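Local coordinates for protein dihydropteroate synthase (Anaplasma phagocytophilum, PDB 6UCZ) that probably catalyses the joining of a dihydropterin pyrophosphate to p-aminobenzoate, giving dihydropteroate on the route to folate, at residues G237-S242 with E253-T258; L213-W218 with F244-V249; T30-I35 with L273-V278; I63-D68 with D277-G282. All blocks are in the same frame, centred on the assembly; numbering follows the deposited sequence.

Contact 1 of 4, residues G237-S242 with E253-T258; sequences GHSRKS and ERDVPT. With PMM (pterin-6-yl-methyl-monophosphate), chain C.
T258 and R240 meet at the tight centre of this contact, where the loop after strand 235-236 folds back on the start of helix 255-267. The backbone N of R240 gives a nearly straight hydrogen bond (169°) to T258 OG1 at 3.1 Å; that hydroxyl in turn donates to R254 O one turn back, so it both accepts and donates. The methyl of the same threonine, CG2, sits 3.6 Å from S239 CA and close to H238 NE2. H238 bonds T258 O only weakly, its stronger partner being S262 further along the helix.

Toward solvent the contact opens out and becomes polar. R240, extended from CG to NE, lays its guanidinium side-on against D255: NE to OD1 is 2.8 Å and NH2 to OD2 2.9 Å, the two planes turned 39° apart. NH2 uses the syn lone pair of OD2, and a water joins D255 OD1 to S239 OG, itself bonded to H276. R254 reaches over to the turn's carbonyls; its NH1 bonds R240 O at 2.9 Å from above the carbonyl plane, while K241 O lies over a face of the guanidinium and V249 O takes NE.

K241 sets off away from the helix segment; bends at chi2 and chi4 bring NZ to PMM N5 at 3.2 Å, with G237 O and L208 O also accepting from it. R254, D255 and T258 thus hold the H238-K241 type II turn by charge, backbone bonds and methyl packing, R240 answering from the turn itself, while K241 of the same turn faces PMM.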
# COMPACT_ATOMS: atom_id res chain seq x y z
N GLY A 237 -3.31 2.53 -3.61
CA GLY A 237 -2.48 3.64 -3.18
C GLY A 237 -2.41 4.75 -4.21
O GLY A 237 -1.48 4.82 -5.03
N HIS A 238 -3.43 5.61 -4.20
CA HIS A 238 -3.55 6.70 -5.16
C HIS A 238 -3.06 8.03 -4.60
O HIS A 238 -2.93 8.99 -5.37
CB HIS A 238 -5.03 6.86 -5.57
CG HIS A 238 -5.95 7.15 -4.42
ND1 HIS A 238 -6.06 6.32 -3.33
CD2 HIS A 238 -6.79 8.19 -4.19
CE1 HIS A 238 -6.93 6.83 -2.47
NE2 HIS A 238 -7.39 7.96 -2.98
N SER A 239 -2.77 8.10 -3.30
CA SER A 239 -2.63 9.37 -2.61
C SER A 239 -1.46 10.19 -3.14
O SER A 239 -0.32 9.75 -3.09
CB SER A 239 -2.48 9.12 -1.11
OG SER A 239 -2.43 10.33 -0.41
N ARG A 240 -1.76 11.40 -3.63
CA ARG A 240 -0.77 12.36 -4.11
C ARG A 240 0.02 11.86 -5.32
O ARG A 240 1.02 12.48 -5.69
CB ARG A 240 0.21 12.78 -3.01
CG ARG A 240 -0.43 13.38 -1.74
CD ARG A 240 0.64 13.76 -0.74
NE ARG A 240 0.05 14.34 0.47
CZ ARG A 240 0.75 14.67 1.55
NH1 ARG A 240 2.06 14.48 1.58
NH2 ARG A 240 0.12 15.19 2.59
N LYS A 241 -0.42 10.78 -5.96
CA LYS A 241 0.37 10.16 -7.04
C LYS A 241 0.37 11.04 -8.29
O LYS A 241 -0.51 11.88 -8.51
CB LYS A 241 -0.18 8.77 -7.35
CG LYS A 241 0.06 7.74 -6.20
CD LYS A 241 1.21 6.82 -6.58
CE LYS A 241 1.75 5.94 -5.44
NZ LYS A 241 1.02 4.69 -5.35
N SER A 242 1.39 10.83 -9.13
CA SER A 242 1.53 11.66 -10.32
C SER A 242 0.36 11.51 -11.28
O SER A 242 0.20 12.36 -12.17
CB SER A 242 2.85 11.32 -11.03
OG SER A 242 2.81 10.00 -11.51
N GLU A 253 -0.91 20.29 -3.71
CA GLU A 253 -2.34 20.51 -3.52
C GLU A 253 -3.16 19.25 -3.79
O GLU A 253 -4.36 19.34 -4.05
CB GLU A 253 -2.82 21.64 -4.44
CG GLU A 253 -2.02 22.92 -4.30
CD GLU A 253 -2.05 23.46 -2.89
OE1 GLU A 253 -3.11 23.34 -2.23
OE2 GLU A 253 -1.02 24.00 -2.44
N ARG A 254 -2.56 18.07 -3.65
CA ARG A 254 -3.22 16.87 -4.14
C ARG A 254 -4.08 16.15 -3.11
O ARG A 254 -4.79 15.21 -3.48
CB ARG A 254 -2.20 15.88 -4.72
CG ARG A 254 -1.64 16.33 -6.07
CD ARG A 254 -0.68 15.26 -6.66
NE ARG A 254 -0.15 15.69 -7.95
CZ ARG A 254 0.92 15.18 -8.52
NH1 ARG A 254 1.60 14.21 -7.91
NH2 ARG A 254 1.33 15.63 -9.71
N ASP A 255 -4.06 16.57 -1.84
CA ASP A 255 -4.82 15.83 -0.83
C ASP A 255 -6.33 15.93 -1.06
O ASP A 255 -7.05 14.92 -0.93
CB ASP A 255 -4.43 16.31 0.57
CG ASP A 255 -3.11 15.68 1.06
OD1 ASP A 255 -2.75 14.58 0.58
OD2 ASP A 255 -2.43 16.29 1.89
N VAL A 256 -6.83 17.09 -1.45
CA VAL A 256 -8.27 17.24 -1.71
C VAL A 256 -8.65 16.44 -2.96
O VAL A 256 -9.62 15.65 -2.90
CB VAL A 256 -8.68 18.72 -1.81
CG1 VAL A 256 -10.11 18.82 -2.28
CG2 VAL A 256 -8.52 19.39 -0.47
N PRO A 257 -7.96 16.58 -4.10
CA PRO A 257 -8.25 15.68 -5.23
C PRO A 257 -8.13 14.20 -4.87
O PRO A 257 -8.92 13.38 -5.37
CB PRO A 257 -7.21 16.09 -6.29
CG PRO A 257 -6.95 17.52 -5.99
CD PRO A 257 -6.98 17.62 -4.49
N THR A 258 -7.16 13.84 -4.04
CA THR A 258 -7.06 12.44 -3.60
C THR A 258 -8.34 12.00 -2.91
O THR A 258 -8.87 10.91 -3.20
CB THR A 258 -5.84 12.28 -2.68
OG1 THR A 258 -4.66 12.48 -3.46
CG2 THR A 258 -5.79 10.88 -2.01
N5 PMM C . 2.93 3.32 -3.19
C6 PMM C . 4.09 3.68 -2.63
C7 PMM C . 4.67 2.91 -1.64
N8 PMM C . 4.15 1.78 -1.16
N1 PMM C . 2.44 0.27 -1.22
C2 PMM C . 1.29 -0.15 -1.74
N2 PMM C . 0.74 -1.29 -1.30
N3 PMM C . 0.63 0.53 -2.73
C4 PMM C . 1.06 1.69 -3.31
O4 PMM C . 0.42 2.23 -4.21
C4A PMM C . 2.34 2.19 -2.76
C8A PMM C . 2.98 1.43 -1.72
C9 PMM C . 4.74 4.92 -3.20
O10 PMM C . 3.98 6.08 -2.79
PA PMM C . 4.53 7.14 -1.70
O1P PMM C . 3.52 8.30 -1.75
O2P PMM C . 5.86 7.68 -2.22
O3P PMM C . 4.64 6.49 -0.36
O HOH W 1 -3.82 12.28 0.98

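Contact 2 of 4, residues L213-W218 with F244-V249; sequences LPEYSW and FSLIPV
W218 and L246 bury the most surface here, and their side chains run past each other in opposite directions. L246 has its CG anti to the backbone N (chi1 -169°), which carries its two methyls to different partners on helix 214-222. CD2 comes to 3.7 Å from W218 CD1, on the pyrrole part of the indole. CD1 reaches the E215 carboxylate end, 3.9 Å from OE1, the two side chains crossing at about a right angle. Nearer the backbone, L246 CB rests 3.9 Å from P214 CB.

At the opposite end of the indole the six-membered ring meets F244. The pair is T-shaped, the edge of W218 presented to the face of F244, with centroids 5.4 Å apart and planes at 79°; the closest carbons are W218 CZ2 and F244 CE1 at 3.8 Å. I247 CG1 adds a looser touch on the same CZ2. The indole NH is taken up by M243 O, just ahead of the loop segment, which should help fix how the ring is turned between leucine and phenylalanine.

Every contact between the two segments is apolar or van der Waals packing. F244 is the buried end, its ring also lying against P257 and T258 of helix 255-267, whereas L246 and E215 lie at the protein surface. The arrangement belongs to the outer wall of a (beta/alpha)8 barrel: the helix that follows the sixth strand is packed against the loop that leads out of the seventh.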
# COMPACT_ATOMS: atom_id res chain seq x y z
N LEU A 213 1.54 5.23 -16.63
CA LEU A 213 1.33 6.64 -16.90
C LEU A 213 -0.03 7.07 -16.37
O LEU A 213 -0.91 6.23 -16.15
CB LEU A 213 1.48 6.92 -18.39
CG LEU A 213 2.92 6.77 -18.87
CD1 LEU A 213 2.99 6.91 -20.38
CD2 LEU A 213 3.82 7.79 -18.19
N PRO A 214 -0.23 8.37 -16.14
CA PRO A 214 -1.50 8.82 -15.53
C PRO A 214 -2.77 8.26 -16.17
O PRO A 214 -3.65 7.79 -15.44
CB PRO A 214 -1.42 10.35 -15.67
CG PRO A 214 0.03 10.66 -15.63
CD PRO A 214 0.73 9.47 -16.32
N GLU A 215 -2.87 8.27 -17.51
CA GLU A 215 -4.07 7.73 -18.16
C GLU A 215 -4.32 6.28 -17.76
O GLU A 215 -5.48 5.89 -17.56
CB GLU A 215 -3.94 7.84 -19.67
CG GLU A 215 -3.83 9.27 -20.18
CD GLU A 215 -2.39 9.80 -20.15
OE1 GLU A 215 -2.13 10.80 -20.85
OE2 GLU A 215 -1.52 9.21 -19.45
N TYR A 216 -3.27 5.46 -17.68
CA TYR A 216 -3.45 4.06 -17.32
C TYR A 216 -3.83 3.91 -15.85
O TYR A 216 -4.63 3.04 -15.51
CB TYR A 216 -2.19 3.26 -17.63
CG TYR A 216 -1.86 3.20 -19.11
CD1 TYR A 216 -2.66 2.47 -19.99
CD2 TYR A 216 -0.75 3.85 -19.62
CE1 TYR A 216 -2.36 2.43 -21.37
CE2 TYR A 216 -0.44 3.81 -20.97
CZ TYR A 216 -1.24 3.10 -21.84
OH TYR A 216 -0.90 3.06 -23.20
N SER A 217 -3.24 4.73 -14.97
CA SER A 217 -3.58 4.65 -13.55
C SER A 217 -5.04 5.03 -13.31
O SER A 217 -5.70 4.43 -12.46
CB SER A 217 -2.66 5.54 -12.72
OG SER A 217 -1.36 4.98 -12.66
N TRP A 218 -5.55 6.03 -14.04
CA TRP A 218 -6.97 6.35 -13.92
C TRP A 218 -7.83 5.21 -14.45
O TRP A 218 -8.87 4.89 -13.86
CB TRP A 218 -7.30 7.66 -14.66
CG TRP A 218 -6.89 8.85 -13.87
CD1 TRP A 218 -5.77 9.62 -14.03
CD2 TRP A 218 -7.58 9.38 -12.74
NE1 TRP A 218 -5.72 10.59 -13.06
CE2 TRP A 218 -6.82 10.46 -12.26
CE3 TRP A 218 -8.77 9.03 -12.08
CZ2 TRP A 218 -7.22 11.22 -11.15
CZ3 TRP A 218 -9.16 9.78 -10.97
CH2 TRP A 218 -8.39 10.86 -10.53
N PHE A 244 -2.41 12.39 -10.72
CA PHE A 244 -3.14 13.65 -10.60
C PHE A 244 -2.52 14.78 -11.40
O PHE A 244 -3.08 15.86 -11.45
CB PHE A 244 -3.26 14.07 -9.13
CG PHE A 244 -4.20 13.21 -8.35
CD1 PHE A 244 -5.57 13.46 -8.37
CD2 PHE A 244 -3.74 12.10 -7.65
CE1 PHE A 244 -6.47 12.64 -7.66
CE2 PHE A 244 -4.61 11.29 -6.97
CZ PHE A 244 -5.99 11.57 -6.97
N SER A 245 -1.36 14.57 -12.03
CA SER A 245 -0.86 15.59 -12.94
C SER A 245 -1.74 15.72 -14.17
O SER A 245 -1.65 16.72 -14.89
CB SER A 245 0.57 15.27 -13.36
OG SER A 245 0.56 14.18 -14.25
N LEU A 246 -2.58 14.71 -14.43
CA LEU A 246 -3.45 14.71 -15.61
C LEU A 246 -4.61 15.70 -15.44
O LEU A 246 -4.96 16.43 -16.38
CB LEU A 246 -3.96 13.29 -15.84
CG LEU A 246 -4.68 13.00 -17.15
CD1 LEU A 246 -3.71 13.23 -18.30
CD2 LEU A 246 -5.22 11.58 -17.12
N ILE A 247 -5.24 15.69 -14.27
CA ILE A 247 -5.97 16.86 -13.78
C ILE A 247 -4.89 17.83 -13.36
O ILE A 247 -4.37 17.67 -12.25
CB ILE A 247 -6.82 16.60 -12.52
CG1 ILE A 247 -7.33 15.17 -12.42
CG2 ILE A 247 -7.93 17.66 -12.43
CD1 ILE A 247 -8.63 14.99 -13.11
N PRO A 248 -4.55 18.83 -14.13
CA PRO A 248 -3.49 19.74 -13.68
C PRO A 248 -3.68 20.11 -12.20
O PRO A 248 -4.33 21.10 -11.87
CB PRO A 248 -3.61 20.93 -14.63
CG PRO A 248 -5.04 20.91 -15.08
CD PRO A 248 -5.48 19.47 -15.07
N VAL A 249 -3.17 19.25 -11.31
CA VAL A 249 -3.09 19.51 -9.88
C VAL A 249 -1.66 19.20 -9.46
O VAL A 249 -1.24 18.03 -9.49
CB VAL A 249 -4.08 18.68 -9.05
CG1 VAL A 249 -3.90 18.99 -7.56
CG2 VAL A 249 -5.52 18.93 -9.48

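Contact 3 of 4, residues T30-I35 with L273-V278; sequences TKIVGI and LRVHDV. With PMM (pterin-6-yl-methyl-monophosphate), chain C.
The first and the last strand of the chain, 31-37 and 272-275, lie side by side in parallel in the barrel wall, with V33 beside R274 at the seam. L273 N bonds K31 O at 3.0 Å, V33 N donates to L273 O, V275 N to V33 O, and I35 N to V275 O at 2.9 Å. The same edge carries CA-H...O contacts, among them R274 CA to V33 O.

The strand order 6-5-4-3-2-1-8-7 is that of a (beta/alpha)8 barrel, and the two faces of the seam have different jobs. Outward, I32 CG2 packs 3.8 Å from V275 CG2 and 3.7 Å from V278 CG2, under helix 278-290, while G34 lets V278 CG2 approach its CA.

Inward, R274 points to the pterin. Because CG stands anti to the backbone N (chi1 -174°) and the chain is extended, the guanidinium slides between I35 and the ligand: I35 CG1 lies over one face and PMM N8 over the opposite one, 3.3 Å above the plane. R274 NH1 hydrogen-bonds PMM O3P at 3.3 Å and NH2 does so weakly; D71 and D114 hold NE and NH2 by salt bridges, which should fix the group's rotation. I35 CD1 also lies over the face of the H276 ring in a CH-pi contact, 3.6 Å from the centroid and 12° off the normal. The imidazole turns its edge to the phosphate, CE1 being 3.3 Å from O1P, and ND1 is bonded to S239 OG.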
# COMPACT_ATOMS: atom_id res chain seq x y z
N THR A 30 -14.33 0.05 4.15
CA THR A 30 -13.00 0.46 3.69
C THR A 30 -12.14 0.93 4.85
O THR A 30 -12.58 1.74 5.67
CB THR A 30 -13.15 1.58 2.65
OG1 THR A 30 -13.92 1.11 1.55
CG2 THR A 30 -11.81 2.08 2.18
N LYS A 31 -10.92 0.39 4.94
CA LYS A 31 -10.00 0.76 6.00
C LYS A 31 -9.01 1.83 5.52
O LYS A 31 -8.57 1.81 4.37
CB LYS A 31 -9.24 -0.47 6.50
CG LYS A 31 -10.12 -1.42 7.32
CD LYS A 31 -9.30 -2.57 7.88
CE LYS A 31 -10.14 -3.54 8.72
NZ LYS A 31 -10.72 -2.92 9.95
N ILE A 32 -8.68 2.75 6.42
CA ILE A 32 -7.73 3.82 6.15
C ILE A 32 -6.34 3.36 6.55
O ILE A 32 -6.08 3.07 7.73
CB ILE A 32 -8.09 5.11 6.91
CG1 ILE A 32 -9.51 5.57 6.55
CG2 ILE A 32 -7.07 6.19 6.59
CD1 ILE A 32 -9.99 6.74 7.38
N VAL A 33 -5.43 3.31 5.58
CA VAL A 33 -4.03 2.96 5.82
C VAL A 33 -3.24 4.26 5.75
O VAL A 33 -2.97 4.78 4.66
CB VAL A 33 -3.54 1.92 4.80
CG1 VAL A 33 -2.08 1.55 5.07
CG2 VAL A 33 -4.44 0.70 4.83
N GLY A 34 -2.85 4.77 6.91
CA GLY A 34 -2.10 6.01 6.97
C GLY A 34 -0.63 5.79 6.67
O GLY A 34 0.00 4.88 7.22
N ILE A 35 -0.08 6.64 5.81
CA ILE A 35 1.30 6.50 5.36
C ILE A 35 2.22 7.17 6.37
O ILE A 35 2.05 8.34 6.71
CB ILE A 35 1.48 7.11 3.96
CG1 ILE A 35 0.67 6.34 2.92
CG2 ILE A 35 2.97 7.18 3.57
CD1 ILE A 35 0.53 7.10 1.58
N LEU A 273 -7.37 1.81 1.64
CA LEU A 273 -6.87 3.00 0.94
C LEU A 273 -5.61 3.47 1.64
O LEU A 273 -5.64 3.77 2.84
CB LEU A 273 -7.91 4.12 0.91
CG LEU A 273 -9.21 3.83 0.17
CD1 LEU A 273 -10.12 5.06 0.22
CD2 LEU A 273 -8.88 3.45 -1.29
N ARG A 274 -4.50 3.55 0.90
CA ARG A 274 -3.21 3.96 1.44
C ARG A 274 -3.03 5.44 1.14
O ARG A 274 -2.87 5.83 -0.03
CB ARG A 274 -2.10 3.09 0.83
CG ARG A 274 -0.73 3.31 1.41
CD ARG A 274 0.35 2.43 0.70
NE ARG A 274 1.66 2.71 1.27
CZ ARG A 274 2.45 3.71 0.87
NH1 ARG A 274 2.07 4.51 -0.13
NH2 ARG A 274 3.61 3.91 1.46
N VAL A 275 -3.08 6.27 2.18
CA VAL A 275 -3.28 7.71 2.00
C VAL A 275 -2.38 8.48 2.94
O VAL A 275 -1.97 7.99 4.00
CB VAL A 275 -4.76 8.11 2.26
CG1 VAL A 275 -5.67 7.49 1.21
CG2 VAL A 275 -5.19 7.71 3.69
N HIS A 276 -2.07 9.72 2.55
CA HIS A 276 -1.34 10.63 3.42
C HIS A 276 -2.28 11.34 4.40
O HIS A 276 -1.99 11.42 5.60
CB HIS A 276 -0.56 11.66 2.59
CG HIS A 276 0.45 11.04 1.66
ND1 HIS A 276 0.12 10.57 0.41
CD2 HIS A 276 1.77 10.79 1.82
CE1 HIS A 276 1.20 10.08 -0.17
NE2 HIS A 276 2.21 10.19 0.67
N ASP A 277 -3.40 11.87 3.91
CA ASP A 277 -4.32 12.64 4.75
C ASP A 277 -5.44 11.73 5.24
O ASP A 277 -6.40 11.45 4.51
CB ASP A 277 -4.88 13.84 4.01
CG ASP A 277 -5.63 14.77 4.93
OD1 ASP A 277 -6.32 14.27 5.84
OD2 ASP A 277 -5.52 16.00 4.76
N VAL A 278 -5.32 11.31 6.50
CA VAL A 278 -6.26 10.36 7.08
C VAL A 278 -7.60 11.04 7.41
O VAL A 278 -8.66 10.43 7.26
CB VAL A 278 -5.61 9.73 8.33
CG1 VAL A 278 -6.66 9.20 9.28
CG2 VAL A 278 -4.61 8.63 7.89
N5 PMM C . 2.93 3.32 -3.19
C6 PMM C . 4.09 3.68 -2.63
C7 PMM C . 4.67 2.91 -1.64
N8 PMM C . 4.15 1.78 -1.16
N1 PMM C . 2.44 0.27 -1.22
C2 PMM C . 1.29 -0.15 -1.74
N2 PMM C . 0.74 -1.29 -1.30
N3 PMM C . 0.63 0.53 -2.73
C4 PMM C . 1.06 1.69 -3.31
O4 PMM C . 0.42 2.23 -4.21
C4A PMM C . 2.34 2.19 -2.76
C8A PMM C . 2.98 1.43 -1.72
C9 PMM C . 4.74 4.92 -3.20
O10 PMM C . 3.98 6.08 -2.79
PA PMM C . 4.53 7.14 -1.70
O1P PMM C . 3.52 8.30 -1.75
O2P PMM C . 5.86 7.68 -2.22
O3P PMM C . 4.64 6.49 -0.36
O HOH W 2 0.83 10.67 6.24

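Contact 4 of 4, residues I63-D68 with D277-G282; sequences IEHGAD and DVKLTG
V278 points its CG1 branch at the backbone of H65 and A67, between the end of one helix and the start of the next. CG1 stands anti to the backbone N (chi1 157°), and from there it reaches H65 O at 3.2 Å and A67 N at 3.4 Å; G66 C is a little farther. CG2, the other branch, faces A67 CB at 4.1 Å, so both methyls bear on the turn, CG1 on its backbone and CG2 on A67.

H65 lies obliquely across K279, and neither is buried. The imidazole CD2 meets K279 CB at 4.1 Å, touching only the root of the lysine, whose extended chain then leads off the contact. ND1 of H65 is tied to D61 O, one turn back, in helix 52-64, which should hold the ring in that orientation.

Each helix end is finished by its own bonds. G66, with positive phi, is the C-prime residue of a Schellman motif: its N bonds I63 O at 3.1 Å, and A67 N bonds L62 O. On the other side D277 is the N-cap of helix 278-290; OD1 takes L280 N at 2.9 Å, nearly straight (176°), from above the carboxylate plane. T281 OG1 adds a bond to D277 O at 2.7 Å, opposite in face to T281 N.

What passes between the segments is methyl and CH packing. The NE2 of H65 stays 6.0 Å from K279 NZ, so a protonated imidazole there would probably feel only mild repulsion.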
# COMPACT_ATOMS: atom_id res chain seq x y z
N ILE A 63 -3.16 8.20 14.21
CA ILE A 63 -4.09 7.48 15.08
C ILE A 63 -5.26 8.38 15.48
O ILE A 63 -6.42 7.99 15.35
CB ILE A 63 -3.34 6.97 16.33
CG1 ILE A 63 -2.34 5.89 15.91
CG2 ILE A 63 -4.30 6.48 17.38
CD1 ILE A 63 -1.36 5.52 16.97
N GLU A 64 -4.96 9.58 15.96
CA GLU A 64 -6.02 10.44 16.50
C GLU A 64 -6.99 10.89 15.41
O GLU A 64 -8.14 11.22 15.70
CB GLU A 64 -5.41 11.63 17.24
CG GLU A 64 -6.45 12.51 17.93
CD GLU A 64 -7.26 11.76 19.00
OE1 GLU A 64 -6.72 10.78 19.58
OE2 GLU A 64 -8.42 12.14 19.26
N HIS A 65 -6.53 10.97 14.16
CA HIS A 65 -7.40 11.38 13.07
C HIS A 65 -8.11 10.22 12.40
O HIS A 65 -8.74 10.43 11.36
CB HIS A 65 -6.62 12.18 12.02
CG HIS A 65 -6.27 13.56 12.47
ND1 HIS A 65 -5.04 13.89 12.99
CD2 HIS A 65 -7.01 14.69 12.49
CE1 HIS A 65 -5.03 15.17 13.30
NE2 HIS A 65 -6.22 15.68 13.01
N GLY A 66 -8.01 9.02 12.94
CA GLY A 66 -8.87 7.93 12.54
C GLY A 66 -8.27 6.83 11.67
O GLY A 66 -9.04 6.08 11.05
N ALA A 67 -6.94 6.72 11.60
CA ALA A 67 -6.33 5.65 10.83
C ALA A 67 -6.73 4.30 11.40
O ALA A 67 -6.80 4.11 12.62
CB ALA A 67 -4.81 5.79 10.82
N ASP A 68 -7.01 3.35 10.51
CA ASP A 68 -7.21 1.96 10.88
C ASP A 68 -5.90 1.18 10.91
O ASP A 68 -5.76 0.24 11.71
CB ASP A 68 -8.18 1.31 9.90
CG ASP A 68 -9.54 1.99 9.90
OD1 ASP A 68 -10.18 2.01 10.98
OD2 ASP A 68 -9.93 2.57 8.86
N ASP A 277 -3.40 11.87 3.91
CA ASP A 277 -4.32 12.64 4.75
C ASP A 277 -5.44 11.73 5.24
O ASP A 277 -6.40 11.45 4.51
CB ASP A 277 -4.88 13.84 4.01
CG ASP A 277 -5.63 14.77 4.93
OD1 ASP A 277 -6.32 14.27 5.84
OD2 ASP A 277 -5.52 16.00 4.76
N VAL A 278 -5.32 11.31 6.50
CA VAL A 278 -6.26 10.36 7.08
C VAL A 278 -7.60 11.04 7.41
O VAL A 278 -8.66 10.43 7.26
CB VAL A 278 -5.61 9.73 8.33
CG1 VAL A 278 -6.66 9.20 9.28
CG2 VAL A 278 -4.61 8.63 7.89
N LYS A 279 -7.56 12.30 7.83
CA LYS A 279 -8.80 13.04 8.12
C LYS A 279 -9.69 13.16 6.89
O LYS A 279 -10.88 12.82 6.93
CB LYS A 279 -8.46 14.43 8.68
CG LYS A 279 -9.67 15.20 9.24
CD LYS A 279 -9.32 16.66 9.54
CE LYS A 279 -10.57 17.48 9.86
NZ LYS A 279 -10.29 18.94 10.02
N LEU A 280 -9.13 13.61 5.77
CA LEU A 280 -9.92 13.72 4.55
C LEU A 280 -10.43 12.37 4.09
O LEU A 280 -11.56 12.26 3.59
CB LEU A 280 -9.09 14.37 3.44
CG LEU A 280 -8.87 15.88 3.55
CD1 LEU A 280 -8.05 16.35 2.35
CD2 LEU A 280 -10.21 16.61 3.64
N THR A 281 -9.62 11.32 4.24
CA THR A 281 -10.06 10.00 3.81
C THR A 281 -11.21 9.50 4.67
O THR A 281 -12.12 8.83 4.16
CB THR A 281 -8.89 9.01 3.85
OG1 THR A 281 -7.79 9.55 3.12
CG2 THR A 281 -9.29 7.70 3.19
N GLY A 282 -11.19 9.79 5.97
CA GLY A 282 -12.34 9.46 6.79
C GLY A 282 -13.60 10.13 6.28
O GLY A 282 -14.66 9.49 6.18

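How the contacts relate
Contacts 3 and 4 lie closest, with centres 7 Å apart; they share D277 and V278, and D68 OD2 probably hydrogen-bonds I32 N at 2.8 Å, joining the loop after helix 52-64 to strand 31-37. Contacts 1 and 3, centres 11 Å apart, are tied by S239 OG to H276 ND1, 2.7 Å; both line the pterin pocket, K241 from the loop after strand 235-236, R274 from strand 272-275. Contacts 1 and 4, centres 15 Å apart, meet where D255 packs on D277 and L280. Contact 2, its centre 10 Å from that of contact 1, joins it through R254 NE to V249 O and through F244, whose side chain is about 10 Å from PMM. Contact 2 touches neither 3 nor 4.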